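Local coordinates for betaine aldehyde dehydrogenase (Staphylococcus aureus subsp. aureus COL, PDB 4QTO), which catalyses the NAD-dependent oxidation of betaine aldehyde to glycine betaine, as a member of the aldehyde dehydrogenase family, at residues E112-L117 / A131-I136; A187-A192 / H472-Q477; F289-F294 / I451-R456. All blocks are in the same frame, centred on the assembly; numbering follows the deposited sequence. Where two conformers were deposited one is given.

Contact 1: residues E112-L117 / A131-I136; sequences EALARL and ADMDDI
Met133 reaches from helix 126-146 to the flank of helix 111-122, where its side chain lies against Leu114 and Ala115 and carries the whole contact from its own side. Successive atoms of the thioether chain meet different parts of the opposing helix. CG comes first, set beside the methyl of Ala115, with Met133 CG 4.0 Å from Ala115 CB and 3.9 Å from Ala115 N. The sulfur follows, with Met133 SD 3.7 Å from Leu114 CB, so it touches the root of the leucine side chain and not its branched end. The terminal methyl then comes up to the backbone, Met133 CE lying 3.7 Å from Leu114 O. This path follows from the torsions: CG stands beside the backbone N of Met133, and the chain bends at chi2 (-53°) and again at chi3 (145°), which sets CE beside the Leu114 carbonyl. No hydrogen bond crosses between the two segments; this is apolar helix-helix packing between consecutive helices of the aldehyde dehydrogenase fold, made by three buried residues, with 135 Å² buried in all. The CA atoms of Ala115 and Met133 come within 6.4 Å, a close approach where the methionine is laid across a small alanine. Polar groups are engaged away from this patch: a salt bridge with a weak hydrogen bond links Arg116 NE and Glu112 OE2, Tyr130 OH also bonds to Glu112 OE2, and Asp132 pairs with Lys124. Helix 211-223 adds Arg215 beside Leu114 and packs Leu211 and Thr212 against Leu117, while Ile136 carries helix 126-146 onto Leu184 and Leu185 of helix 183-197.

Contact 2: residues A187-A192 / H472-Q477; sequences ASWKIA and HPYFAQ
Trp189 points the benzo edge of its indole at one face of the Tyr474 ring, a T-shaped (edge-to-face) pair linking helix 183-197 to the loop after strand 465-468. Two measurements support that reading: the centroid of the tryptophan six-membered ring lies 5.6 Å from that of the tyrosine ring, and the planes are inclined at 76°. One edge atom of the tryptophan, CZ2, makes the touch, 3.9 Å from Tyr474 CD1 and 4.1 Å from Tyr474 CE1, and therefore sits over one side of the phenol ring. The tight part ends there. Only 76 Å² is buried between the segments, and the closest CA atoms, those of Trp189 and Ala476, remain 8.2 Å apart, so the two side chains make the contact between backbones that do not meet. Tyr474 adopts the less common position with CG between its backbone N and carbonyl carbon (chi1 48°), which directs the ring toward the helix. The tryptophan end is the enclosed one: Trp189 is buried, packs on Glu491 and Leu492, and forms a further edge-to-face pair with Trp480. Tyr474 is partly exposed, and its OH hydrogen-bonds to O1 of a triethylene glycol molecule, probably from the crystallisation liquor. Just beyond, Phe475 turns away from the helix and meets His505 of the second subunit, so the loop also takes part in subunit packing. Chemically, Trp189 presents its CZ2 C-H edge to the pi face of Tyr474 and the pair uses neither polar atom of the rings, while the phenol OH bonds to the triethylene glycol; this is consistent with an aromatic-lined pocket, possibly the one that receives the aldehyde substrate.

Contact 3: residues F289-F294 / I451-R456; sequences FDDADF and IGKAQR
The Phe289 ring has the aliphatic end of Lys453 over one face, while Phe425 forms an edge-to-face pair with it. Here a type I beta turn, Phe289 to Ala292, follows strand 285-288 of the seven-stranded sheet and faces the first turn of helix 451-460. Lys453 CE lies 3.9 Å from the ring centroid and 18° off the normal, a CH-pi contact; it is displaced toward the rim, with Phe289 CD1 its nearest ring atom at 3.7 Å. The lysine chain leaves its helix extended, bends at chi3 (68°) and thereby brings the ammonium to Asp291. Lys453 NZ forms a salt bridge with Asp291, with a weak hydrogen bond to each carboxylate oxygen, OD1 and OD2, both at 3.2 Å. Asp291 OD1 also bonds to Ser448 OG, which helps fix the carboxylate. Helix 451-460 also packs on the fourth subunit, Ile451 meeting its Gln455. Two waters reinforce the charged end. One accepts from Lys453 NZ and donates to Asp291 OD2; the other accepts from Lys453 NZ at 2.7 Å and donates to Asp290 OD1 at 2.6 Å, bridging a charge pair not in direct contact.

Contacts 1 and 2 are neighbours, their centres 14 Å apart, and they touch where Ile136 packs on Ser188, so helix 126-146 lies against helix 183-197. Contact 3 stands apart, centred 28 Å from contact 2 and 35 Å from contact 1, beside the seven-stranded sheet that includes strands 285-288 and 443-447. Along the chain contact 1 closes first; contact 2 then joins segments whose closest ends are 280 residues apart, and both segments of contact 3 fall within that interval. In sequence, the strands of that sheet, ending with 465-468, precede the 472-477 loop, which comes back to helix 183-197.

Contact 1: residues E112-L117 / A131-I136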
loop_
_atom_site.group_PDB
_atom_site.type_symbol
_atom_site.label_atom_id
_atom_site.label_comp_id
_atom_site.label_asym_id
_atom_site.label_seq_id
_atom_site.Cartn_x
_atom_site.Cartn_y
_atom_site.Cartn_z
ATOM N N GLU A 112 34.023 -14.990 -4.453
ATOM C CA GLU A 112 35.172 -15.173 -5.343
ATOM C C GLU A 112 35.035 -16.378 -6.267
ATOM O O GLU A 112 35.197 -16.266 -7.489
ATOM C CB GLU A 112 36.478 -15.241 -4.534
ATOM C CG GLU A 112 37.735 -15.235 -5.400
ATOM C CD GLU A 112 37.994 -13.896 -6.084
ATOM O OE1 GLU A 112 37.796 -12.823 -5.447
ATOM O OE2 GLU A 112 38.429 -13.919 -7.259
ATOM N N ALA A 113 34.760 -17.544 -5.689
ATOM C CA ALA A 113 34.599 -18.754 -6.474
ATOM C C ALA A 113 33.437 -18.668 -7.447
ATOM O O ALA A 113 33.531 -19.110 -8.595
ATOM C CB ALA A 113 34.433 -19.969 -5.560
ATOM N N LEU A 114 32.323 -18.099 -6.995
ATOM C CA LEU A 114 31.171 -17.958 -7.877
ATOM C C LEU A 114 31.484 -17.034 -9.063
ATOM O O LEU A 114 31.064 -17.326 -10.185
ATOM C CB LEU A 114 29.959 -17.438 -7.114
ATOM C CG LEU A 114 29.247 -18.433 -6.179
ATOM C CD1 LEU A 114 28.281 -17.746 -5.227
ATOM C CD2 LEU A 114 28.527 -19.490 -6.988
ATOM N N ALA A 115 32.144 -15.918 -8.786
ATOM C CA ALA A 115 32.496 -14.964 -9.848
ATOM C C ALA A 115 33.410 -15.629 -10.868
ATOM O O ALA A 115 33.221 -15.499 -12.100
ATOM C CB ALA A 115 33.144 -13.743 -9.266
ATOM N N ARG A 116 34.387 -16.388 -10.380
ATOM C CA ARG A 116 35.289 -17.093 -11.274
ATOM C C ARG A 116 34.565 -18.139 -12.128
ATOM O O ARG A 116 34.812 -18.257 -13.327
ATOM C CB ARG A 116 36.471 -17.712 -10.493
ATOM C CG ARG A 116 37.359 -16.657 -9.890
ATOM C CD ARG A 116 38.541 -17.223 -9.110
ATOM N NE ARG A 116 39.382 -16.112 -8.674
ATOM C CZ ARG A 116 40.318 -15.522 -9.429
ATOM N NH1 ARG A 116 41.015 -14.503 -8.932
ATOM N NH2 ARG A 116 40.581 -15.939 -10.671
ATOM N N LEU A 117 33.661 -18.889 -11.517
ATOM C CA LEU A 117 32.892 -19.886 -12.232
ATOM C C LEU A 117 32.014 -19.228 -13.314
ATOM O O LEU A 117 31.883 -19.753 -14.426
ATOM C CB LEU A 117 32.036 -20.648 -11.216
ATOM C CG LEU A 117 31.341 -21.890 -11.740
ATOM C CD1 LEU A 117 32.379 -22.814 -12.352
ATOM C CD2 LEU A 117 30.550 -22.567 -10.640
ATOM N N ALA A 131 30.686 -7.882 -9.776
ATOM C CA ALA A 131 29.508 -6.985 -9.659
ATOM C C ALA A 131 28.208 -7.788 -9.616
ATOM O O ALA A 131 27.298 -7.475 -8.822
ATOM C CB ALA A 131 29.491 -5.975 -10.811
ATOM N N ASP A 132 28.083 -8.815 -10.460
ATOM C CA ASP A 132 26.917 -9.689 -10.448
ATOM C C ASP A 132 26.762 -10.326 -9.095
ATOM O O ASP A 132 25.646 -10.398 -8.558
ATOM C CB ASP A 132 27.026 -10.908 -11.398
ATOM C CG ASP A 132 26.701 -10.645 -12.823
ATOM O OD1 ASP A 132 26.440 -9.485 -13.248
ATOM O OD2 ASP A 132 26.748 -11.702 -13.554
ATOM N N MET A 133 27.858 -10.815 -8.507
ATOM C CA MET A 133 27.734 -11.522 -7.222
ATOM C C MET A 133 27.296 -10.588 -6.102
ATOM O O MET A 133 26.541 -10.995 -5.207
ATOM C CB MET A 133 29.017 -12.274 -6.825
ATOM C CG MET A 133 29.411 -13.324 -7.856
ATOM S SD MET A 133 28.090 -14.486 -8.252
ATOM C CE MET A 133 28.377 -14.805 -9.980
ATOM N N ASP A 134 27.734 -9.342 -6.161
ATOM C CA ASP A 134 27.299 -8.349 -5.181
ATOM C C ASP A 134 25.803 -8.107 -5.368
ATOM O O ASP A 134 25.037 -8.008 -4.396
ATOM C CB ASP A 134 28.091 -7.052 -5.321
ATOM C CG ASP A 134 29.534 -7.200 -4.891
ATOM O OD1 ASP A 134 29.850 -8.121 -4.121
ATOM O OD2 ASP A 134 30.366 -6.376 -5.346
ATOM N N ASP A 135 25.375 -8.007 -6.613
ATOM C CA ASP A 135 23.972 -7.811 -6.875
ATOM C C ASP A 135 23.107 -9.010 -6.427
ATOM O O ASP A 135 22.015 -8.849 -5.870
ATOM C CB ASP A 135 23.803 -7.531 -8.344
ATOM C CG ASP A 135 22.568 -6.825 -8.619
ATOM O OD1 ASP A 135 22.181 -5.966 -7.774
ATOM O OD2 ASP A 135 22.014 -7.095 -9.693
ATOM N N ILE A 136 23.585 -10.224 -6.692
ATOM C CA ILE A 136 22.887 -11.438 -6.315
ATOM C C ILE A 136 22.689 -11.518 -4.795
ATOM O O ILE A 136 21.614 -11.841 -4.318
ATOM C CB ILE A 136 23.583 -12.682 -6.878
ATOM C CG1 ILE A 136 23.447 -12.659 -8.410
ATOM C CG2 ILE A 136 23.016 -13.954 -6.301
ATOM C CD1 ILE A 136 24.481 -13.485 -9.112
#

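Contact 2: residues A187-A192 / H472-Q477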
loop_
_atom_site.group_PDB
_atom_site.type_symbol
_atom_site.label_atom_id
_atom_site.label_comp_id
_atom_site.label_asym_id
_atom_site.label_seq_id
_atom_site.Cartn_x
_atom_site.Cartn_y
_atom_site.Cartn_z
ATOM N N ALA A 187 18.785 -16.429 -12.288
ATOM C CA ALA A 187 18.283 -17.467 -11.396
ATOM C C ALA A 187 17.830 -16.833 -10.064
ATOM O O ALA A 187 16.756 -17.159 -9.546
ATOM C CB ALA A 187 19.324 -18.515 -11.127
ATOM N N SER A 188 18.663 -15.942 -9.513
ATOM C CA SER A 188 18.337 -15.301 -8.219
ATOM C C SER A 188 17.029 -14.525 -8.284
ATOM O O SER A 188 16.254 -14.476 -7.327
ATOM C CB SER A 188 19.457 -14.399 -7.692
ATOM O OG SER A 188 19.595 -13.160 -8.405
ATOM N N TRP A 189 16.768 -13.886 -9.422
ATOM C CA TRP A 189 15.538 -13.102 -9.585
ATOM C C TRP A 189 14.262 -13.939 -9.488
ATOM O O TRP A 189 13.201 -13.428 -9.131
ATOM C CB TRP A 189 15.550 -12.379 -10.937
ATOM C CG TRP A 189 16.531 -11.244 -11.092
ATOM C CD1 TRP A 189 17.622 -10.970 -10.330
ATOM C CD2 TRP A 189 16.563 -10.308 -12.184
ATOM N NE1 TRP A 189 18.287 -9.880 -10.844
ATOM C CE2 TRP A 189 17.634 -9.449 -11.971
ATOM C CE3 TRP A 189 15.730 -10.094 -13.292
ATOM C CZ2 TRP A 189 17.945 -8.418 -12.852
ATOM C CZ3 TRP A 189 16.028 -9.038 -14.154
ATOM C CH2 TRP A 189 17.118 -8.230 -13.915
ATOM N N LYS A 190 14.378 -15.207 -9.836
ATOM C CA LYS A 190 13.292 -16.153 -9.789
ATOM C C LYS A 190 13.246 -16.945 -8.476
ATOM O O LYS A 190 12.175 -17.070 -7.853
ATOM C CB LYS A 190 13.370 -17.104 -11.003
ATOM C CG LYS A 190 13.396 -16.390 -12.360
ATOM C CD LYS A 190 13.290 -17.373 -13.499
ATOM C CE LYS A 190 13.501 -16.763 -14.871
ATOM N NZ LYS A 190 12.521 -15.720 -15.205
ATOM N N ILE A 191 14.399 -17.448 -8.020
ATOM C CA ILE A 191 14.435 -18.269 -6.825
ATOM C C ILE A 191 14.055 -17.475 -5.598
ATOM O O ILE A 191 13.276 -17.952 -4.745
ATOM C CB ILE A 191 15.846 -18.845 -6.598
ATOM C CG1 ILE A 191 16.165 -19.885 -7.680
ATOM C CG2 ILE A 191 15.965 -19.501 -5.251
ATOM C CD1 ILE A 191 17.639 -20.194 -7.751
ATOM N N ALA A 192 14.592 -16.262 -5.472
ATOM C CA ALA A 192 14.403 -15.514 -4.229
ATOM C C ALA A 192 12.938 -15.279 -3.882
ATOM O O ALA A 192 12.508 -15.580 -2.749
ATOM C CB ALA A 192 15.199 -14.231 -4.238
ATOM N N HIS A 472 22.089 1.226 -17.816
ATOM C CA HIS A 472 22.221 -0.107 -17.184
ATOM C C HIS A 472 21.664 -0.354 -15.775
ATOM O O HIS A 472 21.368 -1.500 -15.469
ATOM C CB HIS A 472 23.639 -0.714 -17.217
ATOM C CG HIS A 472 24.107 -1.189 -18.568
ATOM N ND1 HIS A 472 23.446 -2.164 -19.289
ATOM C CD2 HIS A 472 25.206 -0.863 -19.287
ATOM C CE1 HIS A 472 24.120 -2.420 -20.400
ATOM N NE2 HIS A 472 25.183 -1.638 -20.431
ATOM N N PRO A 473 21.508 0.679 -14.939
ATOM C CA PRO A 473 21.097 0.322 -13.572
ATOM C C PRO A 473 19.804 -0.441 -13.384
ATOM O O PRO A 473 18.773 -0.104 -13.947
ATOM C CB PRO A 473 20.939 1.694 -12.892
ATOM C CG PRO A 473 21.828 2.599 -13.607
ATOM C CD PRO A 473 21.908 2.094 -15.033
ATOM N N TYR A 474 19.880 -1.498 -12.576
ATOM C CA TYR A 474 18.703 -2.264 -12.144
ATOM C C TYR A 474 19.031 -2.677 -10.706
ATOM O O TYR A 474 20.218 -2.723 -10.314
ATOM C CB TYR A 474 18.385 -3.485 -13.013
ATOM C CG TYR A 474 19.562 -4.396 -13.318
ATOM C CD1 TYR A 474 20.142 -5.214 -12.351
ATOM C CD2 TYR A 474 20.111 -4.408 -14.597
ATOM C CE1 TYR A 474 21.249 -6.005 -12.652
ATOM C CE2 TYR A 474 21.197 -5.205 -14.908
ATOM C CZ TYR A 474 21.761 -6.000 -13.935
ATOM O OH TYR A 474 22.861 -6.778 -14.235
ATOM N N PHE A 475 18.000 -2.915 -9.906
ATOM C CA PHE A 475 18.215 -3.322 -8.529
ATOM C C PHE A 475 16.941 -3.937 -7.957
ATOM O O PHE A 475 15.831 -3.666 -8.433
ATOM C CB PHE A 475 18.755 -2.175 -7.625
ATOM C CG PHE A 475 18.117 -0.840 -7.860
ATOM C CD1 PHE A 475 16.847 -0.548 -7.423
ATOM C CD2 PHE A 475 18.818 0.162 -8.519
ATOM C CE1 PHE A 475 16.273 0.686 -7.650
ATOM C CE2 PHE A 475 18.246 1.392 -8.745
ATOM C CZ PHE A 475 16.983 1.680 -8.286
ATOM N N ALA A 476 17.127 -4.756 -6.914
ATOM C CA ALA A 476 16.039 -5.537 -6.341
ATOM C C ALA A 476 14.864 -4.713 -5.843
ATOM O O ALA A 476 13.736 -5.186 -5.840
ATOM C CB ALA A 476 16.575 -6.401 -5.221
ATOM N N GLN A 477 15.124 -3.459 -5.486
ATOM C CA GLN A 477 14.057 -2.606 -4.972
ATOM C C GLN A 477 13.017 -2.141 -6.009
ATOM O O GLN A 477 11.925 -1.723 -5.600
ATOM C CB GLN A 477 14.655 -1.380 -4.287
ATOM C CG GLN A 477 15.444 -1.669 -2.988
ATOM C CD GLN A 477 16.870 -2.228 -3.164
ATOM O OE1 GLN A 477 17.416 -2.343 -4.272
ATOM N NE2 GLN A 477 17.486 -2.575 -2.034
#

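Contact 3: residues F289-F294 / I451-R456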
loop_
_atom_site.group_PDB
_atom_site.type_symbol
_atom_site.label_atom_id
_atom_site.label_comp_id
_atom_site.label_asym_id
_atom_site.label_seq_id
_atom_site.Cartn_x
_atom_site.Cartn_y
_atom_site.Cartn_z
ATOM N N PHE A 289 20.634 13.880 -26.709
ATOM C CA PHE A 289 20.332 15.232 -27.186
ATOM C C PHE A 289 21.579 16.076 -27.341
ATOM O O PHE A 289 22.630 15.779 -26.745
ATOM C CB PHE A 289 19.369 15.911 -26.231
ATOM C CG PHE A 289 17.947 15.440 -26.367
ATOM C CD1 PHE A 289 17.110 16.046 -27.293
ATOM C CD2 PHE A 289 17.460 14.395 -25.620
ATOM C CE1 PHE A 289 15.810 15.622 -27.454
ATOM C CE2 PHE A 289 16.147 13.967 -25.762
ATOM C CZ PHE A 289 15.313 14.595 -26.694
ATOM N N ASP A 290 21.462 17.168 -28.110
ATOM C CA ASP A 290 22.608 18.049 -28.338
ATOM C C ASP A 290 23.045 18.805 -27.086
ATOM O O ASP A 290 24.121 19.382 -27.080
ATOM C CB ASP A 290 22.460 18.916 -29.602
ATOM C CG ASP A 290 21.392 19.945 -29.539
ATOM O OD1 ASP A 290 20.960 20.335 -28.423
ATOM O OD2 ASP A 290 21.002 20.420 -30.653
ATOM N N ASP A 291 22.236 18.762 -26.020
ATOM C CA ASP A 291 22.596 19.349 -24.758
ATOM C C ASP A 291 22.945 18.332 -23.668
ATOM O O ASP A 291 22.959 18.666 -22.481
ATOM C CB ASP A 291 21.549 20.353 -24.270
ATOM C CG ASP A 291 20.197 19.735 -24.012
ATOM O OD1 ASP A 291 20.011 18.528 -24.269
ATOM O OD2 ASP A 291 19.297 20.485 -23.531
ATOM N N ALA A 292 23.224 17.106 -24.080
ATOM C CA ALA A 292 23.783 16.128 -23.193
ATOM C C ALA A 292 25.210 16.526 -22.826
ATOM O O ALA A 292 25.880 17.279 -23.573
ATOM C CB ALA A 292 23.848 14.800 -23.881
ATOM N N ASP A 293 25.669 16.043 -21.684
ATOM C CA ASP A 293 27.095 16.095 -21.321
ATOM C C ASP A 293 27.704 15.138 -22.352
ATOM O O ASP A 293 27.483 13.905 -22.329
ATOM C CB ASP A 293 27.263 15.605 -19.897
ATOM C CG ASP A 293 28.703 15.465 -19.460
ATOM O OD1 ASP A 293 29.598 15.218 -20.308
ATOM O OD2 ASP A 293 28.908 15.501 -18.211
ATOM N N PHE A 294 28.448 15.696 -23.319
ATOM C CA PHE A 294 28.900 14.910 -24.457
ATOM C C PHE A 294 29.836 13.770 -24.118
ATOM O O PHE A 294 29.612 12.630 -24.570
ATOM C CB PHE A 294 29.526 15.845 -25.521
ATOM C CG PHE A 294 29.933 15.128 -26.759
ATOM C CD1 PHE A 294 29.005 14.804 -27.728
ATOM C CD2 PHE A 294 31.233 14.718 -26.905
ATOM C CE1 PHE A 294 29.387 14.107 -28.882
ATOM C CE2 PHE A 294 31.627 14.049 -28.062
ATOM C CZ PHE A 294 30.702 13.740 -29.026
ATOM N N ILE A 451 17.000 18.539 -17.492
ATOM C CA ILE A 451 16.278 17.466 -16.791
ATOM C C ILE A 451 14.767 17.502 -17.058
ATOM O O ILE A 451 14.113 16.461 -17.153
ATOM C CB ILE A 451 16.609 17.460 -15.273
ATOM C CG1 ILE A 451 18.143 17.455 -15.051
ATOM C CG2 ILE A 451 15.916 16.290 -14.590
ATOM C CD1 ILE A 451 18.870 16.323 -15.746
ATOM N N GLY A 452 14.200 18.702 -17.221
ATOM C CA GLY A 452 12.778 18.796 -17.563
ATOM C C GLY A 452 12.476 18.108 -18.887
ATOM O O GLY A 452 11.476 17.389 -19.031
ATOM N N LYS A 453 13.337 18.330 -19.877
ATOM C CA LYS A 453 13.163 17.679 -21.182
ATOM C C LYS A 453 13.322 16.162 -21.061
ATOM O O LYS A 453 12.546 15.388 -21.622
ATOM C CB LYS A 453 14.160 18.241 -22.213
ATOM C CG LYS A 453 14.051 17.558 -23.580
ATOM C CD LYS A 453 14.821 18.322 -24.656
ATOM C CE LYS A 453 16.316 18.243 -24.421
ATOM N NZ LYS A 453 17.046 19.193 -25.321
ATOM N N ALA A 454 14.360 15.734 -20.345
ATOM C CA ALA A 454 14.586 14.303 -20.160
ATOM C C ALA A 454 13.377 13.637 -19.520
ATOM O O ALA A 454 12.982 12.517 -19.928
ATOM C CB ALA A 454 15.817 14.050 -19.338
ATOM N N GLN A 455 12.785 14.301 -18.530
ATOM C CA GLN A 455 11.585 13.783 -17.855
ATOM C C GLN A 455 10.389 13.711 -18.835
ATOM O O GLN A 455 9.640 12.740 -18.827
ATOM C CB GLN A 455 11.273 14.627 -16.614
ATOM C CG GLN A 455 12.312 14.396 -15.508
ATOM C CD GLN A 455 12.212 15.302 -14.314
ATOM O OE1 GLN A 455 12.283 14.815 -13.179
ATOM N NE2 GLN A 455 12.083 16.624 -14.543
ATOM N N ARG A 456 10.218 14.719 -19.696
ATOM C CA ARG A 456 9.139 14.684 -20.689
ATOM C C ARG A 456 9.290 13.491 -21.617
ATOM O O ARG A 456 8.323 12.779 -21.937
ATOM C CB ARG A 456 9.091 15.915 -21.602
ATOM C CG ARG A 456 8.593 17.179 -20.982
ATOM C CD ARG A 456 8.255 18.181 -22.094
ATOM N NE ARG A 456 9.426 18.575 -22.908
ATOM C CZ ARG A 456 10.293 19.532 -22.588
ATOM N NH1 ARG A 456 10.216 20.221 -21.449
ATOM N NH2 ARG A 456 11.265 19.850 -23.428
HETATM O O HOH W 1 18.742 19.562 -27.427
HETATM O O HOH W 2 16.554 21.584 -23.892
#